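Long-range contact in ChiX (Serratia marcescens, PDB 5OQ1), which is probably a metallopeptidase that cleaves peptide links of cell-wall peptidoglycan, related to D-alanyl-D-alanine carboxypeptidases: residues Arg13-Ser18 with Ala36-Leu41. Numbering follows the deposited sequence.
Sequences RFTARS and ALRYSL
Arg13 NE donates to Leu37 O at 3.1 Å. The oxygen lies in the guanidinium plane, but the bond is bent, with an N-H...O angle of 138°. Arg13 NH2 reaches the next carbonyl, Arg38 O, also at 3.1 Å. This bond is straighter, although the oxygen is tilted from the guanidinium plane. The outstretched side chain of Arg13 carries the group across to the C-terminal end of helix 27-39. The two bonds together fix the turn of the guanidinium.

Arg38 covers one face of this group. Two successive bends in its side chain, the first with chi2 at -47°, fold it back over Arg13. The guanidinium planes are 16° apart and their centres 3.9 Å apart, an offset stack of like charges. Arg38 NH1 also donates to a water at 2.9 Å. The same water lies 2.9 Å from Thr15 OG1 and so links the start of helix 15-21 to Arg38.

Deeper in, Leu37 CD2 touches Ser18 OG at 3.7 Å, and CD1 packs on Ser18 CB. Ser18 OG donates to Phe14 O, which also accepts Ser18 N from the opposite face of its plane. Phe44 of strand 44-48 packs on Leu37 too.

The Arg13 bonds use late carbonyls of helix 27-39. The partial negative charge of that helix end probably helps to offset the repulsion between the stacked arginines.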
# COMPACT_ATOMS: atom_id res chain seq x y z
N ARG A 13 -8.35 -13.65 -0.97
CA ARG A 13 -7.53 -12.68 -0.26
C ARG A 13 -6.10 -13.14 -0.31
O ARG A 13 -5.80 -14.33 -0.14
CB ARG A 13 -7.96 -12.55 1.22
CG ARG A 13 -9.31 -11.93 1.45
CD ARG A 13 -9.62 -11.78 2.92
NE ARG A 13 -10.88 -11.08 3.10
CZ ARG A 13 -12.08 -11.63 3.22
NH1 ARG A 13 -12.26 -12.95 3.17
NH2 ARG A 13 -13.14 -10.84 3.36
N PHE A 14 -5.18 -12.20 -0.53
CA PHE A 14 -3.73 -12.50 -0.56
C PHE A 14 -3.06 -12.18 0.76
O PHE A 14 -2.08 -11.41 0.84
CB PHE A 14 -3.08 -11.78 -1.75
CG PHE A 14 -3.44 -12.40 -3.05
CD1 PHE A 14 -4.59 -11.99 -3.70
CD2 PHE A 14 -2.69 -13.42 -3.58
CE1 PHE A 14 -5.00 -12.59 -4.87
CE2 PHE A 14 -3.08 -14.04 -4.73
CZ PHE A 14 -4.23 -13.62 -5.38
N THR A 15 -3.54 -12.83 1.82
CA THR A 15 -3.06 -12.60 3.16
C THR A 15 -1.60 -12.92 3.29
O THR A 15 -0.83 -12.08 3.76
CB THR A 15 -3.87 -13.43 4.16
OG1 THR A 15 -5.24 -13.14 3.93
CG2 THR A 15 -3.50 -13.14 5.60
N ALA A 16 -1.21 -14.14 2.91
CA ALA A 16 0.15 -14.60 3.17
C ALA A 16 1.15 -13.77 2.36
O ALA A 16 2.19 -13.33 2.89
CB ALA A 16 0.30 -16.07 2.82
N ARG A 17 0.84 -13.50 1.10
CA ARG A 17 1.70 -12.68 0.25
C ARG A 17 1.88 -11.28 0.83
O ARG A 17 2.97 -10.74 0.85
CB ARG A 17 1.15 -12.60 -1.16
CG ARG A 17 2.19 -12.18 -2.16
CD ARG A 17 1.62 -12.24 -3.56
NE ARG A 17 1.28 -13.59 -3.99
CZ ARG A 17 0.99 -13.92 -5.25
NH1 ARG A 17 1.00 -13.00 -6.22
NH2 ARG A 17 0.68 -15.17 -5.55
N SER A 18 0.80 -10.71 1.32
CA SER A 18 0.85 -9.37 1.86
C SER A 18 1.67 -9.35 3.14
O SER A 18 2.49 -8.45 3.32
CB SER A 18 -0.53 -8.82 2.16
OG SER A 18 -1.27 -8.66 0.97
N ALA A 36 -7.54 -3.83 6.20
CA ALA A 36 -8.03 -3.54 4.86
C ALA A 36 -8.14 -4.79 3.99
O ALA A 36 -9.05 -4.87 3.16
CB ALA A 36 -7.18 -2.51 4.17
N LEU A 37 -7.26 -5.78 4.21
CA LEU A 37 -7.40 -7.06 3.52
C LEU A 37 -8.75 -7.71 3.79
O LEU A 37 -9.29 -8.44 2.96
CB LEU A 37 -6.31 -8.06 3.92
CG LEU A 37 -4.90 -7.70 3.45
CD1 LEU A 37 -3.83 -8.50 4.18
CD2 LEU A 37 -4.75 -7.95 1.96
N ARG A 38 -9.25 -7.49 4.98
CA ARG A 38 -10.56 -8.04 5.32
C ARG A 38 -11.74 -7.36 4.65
O ARG A 38 -12.78 -7.99 4.41
CB ARG A 38 -10.78 -7.99 6.83
CG ARG A 38 -9.69 -8.63 7.66
CD ARG A 38 -9.25 -10.00 7.20
NE ARG A 38 -10.35 -10.90 6.96
CZ ARG A 38 -10.21 -12.16 6.56
NH1 ARG A 38 -9.00 -12.68 6.33
NH2 ARG A 38 -11.28 -12.89 6.34
N TYR A 39 -11.62 -6.07 4.40
CA TYR A 39 -12.72 -5.23 3.95
C TYR A 39 -12.80 -5.01 2.44
O TYR A 39 -13.89 -4.75 1.90
CB TYR A 39 -12.64 -3.85 4.60
CG TYR A 39 -12.68 -3.84 6.11
CD1 TYR A 39 -13.33 -4.83 6.85
CD2 TYR A 39 -12.11 -2.79 6.84
CE1 TYR A 39 -13.38 -4.80 8.21
CE2 TYR A 39 -12.18 -2.76 8.19
CZ TYR A 39 -12.83 -3.76 8.87
OH TYR A 39 -12.90 -3.71 10.21
N SER A 40 -11.66 -5.12 1.76
CA SER A 40 -11.61 -4.77 0.35
C SER A 40 -12.43 -5.75 -0.49
O SER A 40 -12.30 -6.95 -0.32
CB SER A 40 -10.18 -4.79 -0.13
OG SER A 40 -10.13 -4.35 -1.46
N LEU A 41 -13.22 -5.23 -1.43
CA LEU A 41 -13.91 -6.07 -2.40
C LEU A 41 -12.93 -6.62 -3.42
O LEU A 41 -13.21 -7.60 -4.11
CB LEU A 41 -15.00 -5.28 -3.12
CG LEU A 41 -16.40 -5.21 -2.49
CD1 LEU A 41 -17.05 -6.59 -2.63
CD2 LEU A 41 -16.40 -4.77 -1.06
O HOH W 1 -6.50 -11.35 5.76